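Local coordinates for protein CalS10 (Micromonospora echinospora, PDB 6UK5) that binds S-adenosylmethionine and probably transfers its methyl group to an amino pentose during calicheamicin biosynthesis, at residues Arg135-Val138 with Ala139-Ala143; Thr216-Arg220 with Glu221-Ala225. All blocks are in the same frame, centred on the assembly; numbering follows the deposited sequence.

How the interactions relate
Two local helix contacts occur along the chain, one inside a helix and one at a helix start. Interaction 1 comes first, within helix 131-143, where residues 135-138 bond to the next turn, 139-143; no loop is closed, since the two segments are continuous. The chain then runs through strand 149-153 and the antiparallel strands between 165 and 216 before interaction 2, in which the loop after strand 206-216 turns into helix 220-229 and Thr219 caps its first turn. The contacts stand in series, neither nesting nor crossing, with centres about 14 Å apart. They meet where Arg135 packs on Ala225, so the two helices lie against each other beside the seven-stranded sheet.

Interaction 1: residues Arg135-Val138 with Ala139-Ala143; sequences RAAV and AAMSA
Ala137 and Met141, one helical turn apart, are the pair whose side chains meet directly: Met141 CE lies 4.2 Å from Ala137 CB. The methionine chain leaves with CG anti to its own carbonyl carbon (chi1 -58°) and bends at chi3, which carries the terminal methyl back along the helix toward the earlier turn. On the way Met141 CG passes close to the carbonyl oxygen of Ala137, the same oxygen that accepts from Met141 N at 2.9 Å.

The same i to i+4 bonding links the other residues: Ala139 N donates to Arg135 O at 2.9 Å, Ala140 N to Ala136 O at 2.8 Å and Ser142 N to Val138 O at 3.2 Å. Small side chains lie beside these carbonyls, with the methyl groups of Ala139 and Ala140 next to Arg135 O and Ala136 O respectively. Val138 sets CG1 anti to its backbone N (chi1 164°), and its side chain packs on Phe227. The hydroxyl of Ser142 is hydrogen-bonded to Ala230 O.

Around the helix, Ala137 and Met141 both touch Met106, which binds S-adenosylmethionine, and Met141 reaches on to Val118 and Cys120 of strand 115-120. Arg135 rests on Ala225, Ala226 and Ala229, so helix 131-143 packs against both the sheet and helix 220-229.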
loop_
_atom_site.group_PDB
_atom_site.type_symbol
_atom_site.label_atom_id
_atom_site.label_comp_id
_atom_site.label_asym_id
_atom_site.label_seq_id
_atom_site.Cartn_x
_atom_site.Cartn_y
_atom_site.Cartn_z
ATOM N N ARG A 135 33.020 -17.973 -1.102
ATOM C CA ARG A 135 34.178 -18.503 -1.812
ATOM C C ARG A 135 33.860 -19.828 -2.490
ATOM O O ARG A 135 34.389 -20.113 -3.571
ATOM C CB ARG A 135 35.357 -18.667 -0.855
ATOM C CG ARG A 135 35.907 -17.357 -0.315
ATOM C CD ARG A 135 36.846 -17.592 0.857
ATOM N NE ARG A 135 37.961 -18.464 0.490
ATOM C CZ ARG A 135 39.158 -18.043 0.083
ATOM N NH1 ARG A 135 39.423 -16.746 -0.019
ATOM N NH2 ARG A 135 40.097 -18.931 -0.225
ATOM N N ALA A 136 33.009 -20.652 -1.874
ATOM C CA ALA A 136 32.565 -21.872 -2.537
ATOM C C ALA A 136 31.691 -21.549 -3.740
ATOM O O ALA A 136 31.835 -22.160 -4.806
ATOM C CB ALA A 136 31.809 -22.760 -1.549
ATOM N N ALA A 137 30.785 -20.581 -3.591
ATOM C CA ALA A 137 29.969 -20.141 -4.717
ATOM C C ALA A 137 30.840 -19.610 -5.849
ATOM O O ALA A 137 30.734 -20.059 -6.995
ATOM C CB ALA A 137 28.977 -19.075 -4.247
ATOM N N VAL A 138 31.710 -18.644 -5.542
ATOM C CA VAL A 138 32.571 -18.066 -6.569
ATOM C C VAL A 138 33.436 -19.136 -7.214
ATOM O O VAL A 138 33.740 -19.063 -8.410
ATOM C CB VAL A 138 33.428 -16.935 -5.965
ATOM C CG1 VAL A 138 34.590 -16.591 -6.886
ATOM C CG2 VAL A 138 32.573 -15.699 -5.723
ATOM N N ALA A 139 33.846 -20.148 -6.443
ATOM C CA ALA A 139 34.661 -21.215 -7.010
ATOM C C ALA A 139 33.824 -22.140 -7.883
ATOM O O ALA A 139 34.286 -22.596 -8.935
ATOM C CB ALA A 139 35.346 -22.003 -5.894
ATOM N N ALA A 140 32.587 -22.423 -7.466
ATOM C CA ALA A 140 31.703 -23.258 -8.274
ATOM C C ALA A 140 31.400 -22.597 -9.613
ATOM O O ALA A 140 31.550 -23.217 -10.672
ATOM C CB ALA A 140 30.411 -23.542 -7.509
ATOM N N MET A 141 30.966 -21.333 -9.584
ATOM C CA MET A 141 30.689 -20.612 -10.823
ATOM C C MET A 141 31.893 -20.638 -11.756
ATOM O O MET A 141 31.757 -20.874 -12.962
ATOM C CB MET A 141 30.293 -19.166 -10.513
ATOM C CG MET A 141 29.080 -19.014 -9.613
ATOM S SD MET A 141 28.496 -17.306 -9.582
ATOM C CE MET A 141 28.656 -16.890 -7.848
ATOM N N SER A 142 33.086 -20.389 -11.212
ATOM C CA SER A 142 34.289 -20.382 -12.038
ATOM C C SER A 142 34.558 -21.748 -12.656
ATOM O O SER A 142 35.082 -21.830 -13.774
ATOM C CB SER A 142 35.487 -19.932 -11.202
ATOM O OG SER A 142 36.676 -19.929 -11.973
ATOM N N ALA A 143 34.211 -22.828 -11.954
ATOM C CA ALA A 143 34.411 -24.160 -12.510
ATOM C C ALA A 143 33.586 -24.362 -13.773
ATOM O O ALA A 143 33.971 -25.139 -14.653
ATOM C CB ALA A 143 34.055 -25.221 -11.471
#

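Interaction 2: residues Thr216-Arg220 with Glu221-Ala225; sequences TMFTR and EEYDA
A capping box formed by Thr219 and Glu222 opens helix 220-229. Glu222 reaches back with an extended chain to the residue ahead of the helix: Thr219 N donates to Glu222 OE1 at 3.0 Å and 168°, meeting the anti side of that oxygen from out of the carboxylate plane. In return Glu222 N donates to Thr219 OG1 at 3.2 Å. The threonine hydroxyl is placed for this by chi1 of 49°, which sets OG1 between the backbone N and the carbonyl carbon; it also makes a weak bond to OE1. Arg190 forms a salt bridge with the same OE1, which would probably stabilise its negative charge.

Behind the cap, Tyr223 N donates to Thr219 O at 2.9 Å. The tyrosine ring extends back along the incoming loop, with Phe218 CB over one face in a CH-pi contact 4.0 Å from the centroid. Tyr223 OH lies in the plane of the phenylalanine ring at its edge, and is bonded by Asn126. An alanine here would remove the ring face against Phe218 CB and is likely to leave Asn126 without its phenolic partner and the loop less firmly seated on the helix.

Farther round the turn, Arg220 NE forms a salt bridge to Asp224 OD2 at 3.0 Å, though its hydrogen bond is weak, the guanidinium and carboxylate planes nearly perpendicular; Asp224 OD1 is held by Ser234. In a capping box the N-cap side chain accepts from the backbone N three residues on, whose side chain accepts from the N-cap N; here it marks the passage from loop to helix 220-229.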
loop_
_atom_site.group_PDB
_atom_site.type_symbol
_atom_site.label_atom_id
_atom_site.label_comp_id
_atom_site.label_asym_id
_atom_site.label_seq_id
_atom_site.Cartn_x
_atom_site.Cartn_y
_atom_site.Cartn_z
ATOM N N THR A 216 24.343 -10.382 3.722
ATOM C CA THR A 216 25.669 -10.270 4.313
ATOM C C THR A 216 26.654 -9.693 3.304
ATOM O O THR A 216 26.857 -10.269 2.229
ATOM C CB THR A 216 26.146 -11.634 4.817
ATOM O OG1 THR A 216 25.208 -12.146 5.773
ATOM C CG2 THR A 216 27.514 -11.510 5.466
ATOM N N MET A 217 27.259 -8.559 3.652
ATOM C CA MET A 217 28.273 -7.949 2.805
ATOM C C MET A 217 29.575 -8.746 2.859
ATOM O O MET A 217 29.883 -9.414 3.850
ATOM C CB MET A 217 28.576 -6.521 3.254
ATOM C CG MET A 217 29.556 -5.797 2.336
ATOM S SD MET A 217 30.147 -4.255 3.034
ATOM C CE MET A 217 31.467 -4.922 4.053
ATOM N N PHE A 218 30.352 -8.648 1.783
ATOM C CA PHE A 218 31.734 -9.100 1.759
ATOM C C PHE A 218 32.601 -7.951 1.265
ATOM O O PHE A 218 32.131 -7.041 0.579
ATOM C CB PHE A 218 31.885 -10.337 0.878
ATOM C CG PHE A 218 30.973 -11.458 1.277
ATOM C CD1 PHE A 218 31.190 -12.159 2.454
ATOM C CD2 PHE A 218 29.870 -11.778 0.503
ATOM C CE1 PHE A 218 30.343 -13.184 2.835
ATOM C CE2 PHE A 218 29.013 -12.799 0.877
ATOM C CZ PHE A 218 29.248 -13.504 2.047
ATOM N N THR A 219 33.874 -7.993 1.632
ATOM C CA THR A 219 34.782 -6.897 1.338
ATOM C C THR A 219 35.440 -7.076 -0.025
ATOM O O THR A 219 35.497 -8.176 -0.581
ATOM C CB THR A 219 35.867 -6.787 2.410
ATOM O OG1 THR A 219 36.447 -8.075 2.642
ATOM C CG2 THR A 219 35.274 -6.280 3.713
ATOM N N ARG A 220 35.931 -5.957 -0.564
ATOM C CA ARG A 220 36.742 -6.000 -1.777
ATOM C C ARG A 220 37.905 -6.968 -1.612
ATOM O O ARG A 220 38.217 -7.742 -2.524
ATOM C CB ARG A 220 37.244 -4.592 -2.103
ATOM C CG ARG A 220 38.260 -4.499 -3.228
ATOM C CD ARG A 220 37.739 -5.023 -4.553
ATOM N NE ARG A 220 38.634 -4.627 -5.639
ATOM C CZ ARG A 220 38.603 -3.441 -6.241
ATOM N NH1 ARG A 220 37.718 -2.524 -5.871
ATOM N NH2 ARG A 220 39.463 -3.167 -7.213
ATOM N N GLU A 221 38.552 -6.945 -0.446
ATOM C CA GLU A 221 39.640 -7.880 -0.178
ATOM C C GLU A 221 39.154 -9.323 -0.206
ATOM O O GLU A 221 39.880 -10.227 -0.638
ATOM C CB GLU A 221 40.261 -7.557 1.183
ATOM C CG GLU A 221 41.617 -8.186 1.429
ATOM C CD GLU A 221 42.364 -7.517 2.559
ATOM O OE1 GLU A 221 41.789 -7.399 3.665
ATOM O OE2 GLU A 221 43.521 -7.102 2.330
ATOM N N GLU A 222 37.926 -9.560 0.254
ATOM C CA GLU A 222 37.398 -10.919 0.302
ATOM C C GLU A 222 37.028 -11.412 -1.091
ATOM O O GLU A 222 37.371 -12.537 -1.473
ATOM C CB GLU A 222 36.200 -10.963 1.249
ATOM C CG GLU A 222 36.560 -11.485 2.635
ATOM C CD GLU A 222 35.686 -10.896 3.726
ATOM O OE1 GLU A 222 34.647 -10.284 3.399
ATOM O OE2 GLU A 222 36.050 -11.027 4.914
ATOM N N TYR A 223 36.323 -10.584 -1.866
ATOM C CA TYR A 223 36.037 -10.939 -3.252
ATOM C C TYR A 223 37.324 -11.208 -4.023
ATOM O O TYR A 223 37.474 -12.258 -4.659
ATOM C CB TYR A 223 35.241 -9.827 -3.942
ATOM C CG TYR A 223 33.823 -9.623 -3.449
ATOM C CD1 TYR A 223 32.855 -10.599 -3.643
ATOM C CD2 TYR A 223 33.443 -8.437 -2.835
ATOM C CE1 TYR A 223 31.554 -10.412 -3.212
ATOM C CE2 TYR A 223 32.144 -8.240 -2.401
ATOM C CZ TYR A 223 31.203 -9.230 -2.595
ATOM O OH TYR A 223 29.908 -9.040 -2.166
ATOM N N ASP A 224 38.262 -10.257 -3.991
ATOM C CA ASP A 224 39.506 -10.419 -4.738
ATOM C C ASP A 224 40.201 -11.726 -4.379
ATOM O O ASP A 224 40.782 -12.390 -5.246
ATOM C CB ASP A 224 40.437 -9.234 -4.470
ATOM C CG ASP A 224 40.011 -7.983 -5.202
ATOM O OD1 ASP A 224 39.256 -8.101 -6.192
ATOM O OD2 ASP A 224 40.444 -6.886 -4.789
ATOM N N ALA A 225 40.150 -12.113 -3.101
ATOM C CA ALA A 225 40.764 -13.367 -2.680
ATOM C C ALA A 225 39.965 -14.569 -3.169
ATOM O O ALA A 225 40.542 -15.607 -3.516
ATOM C CB ALA A 225 40.903 -13.400 -1.158
#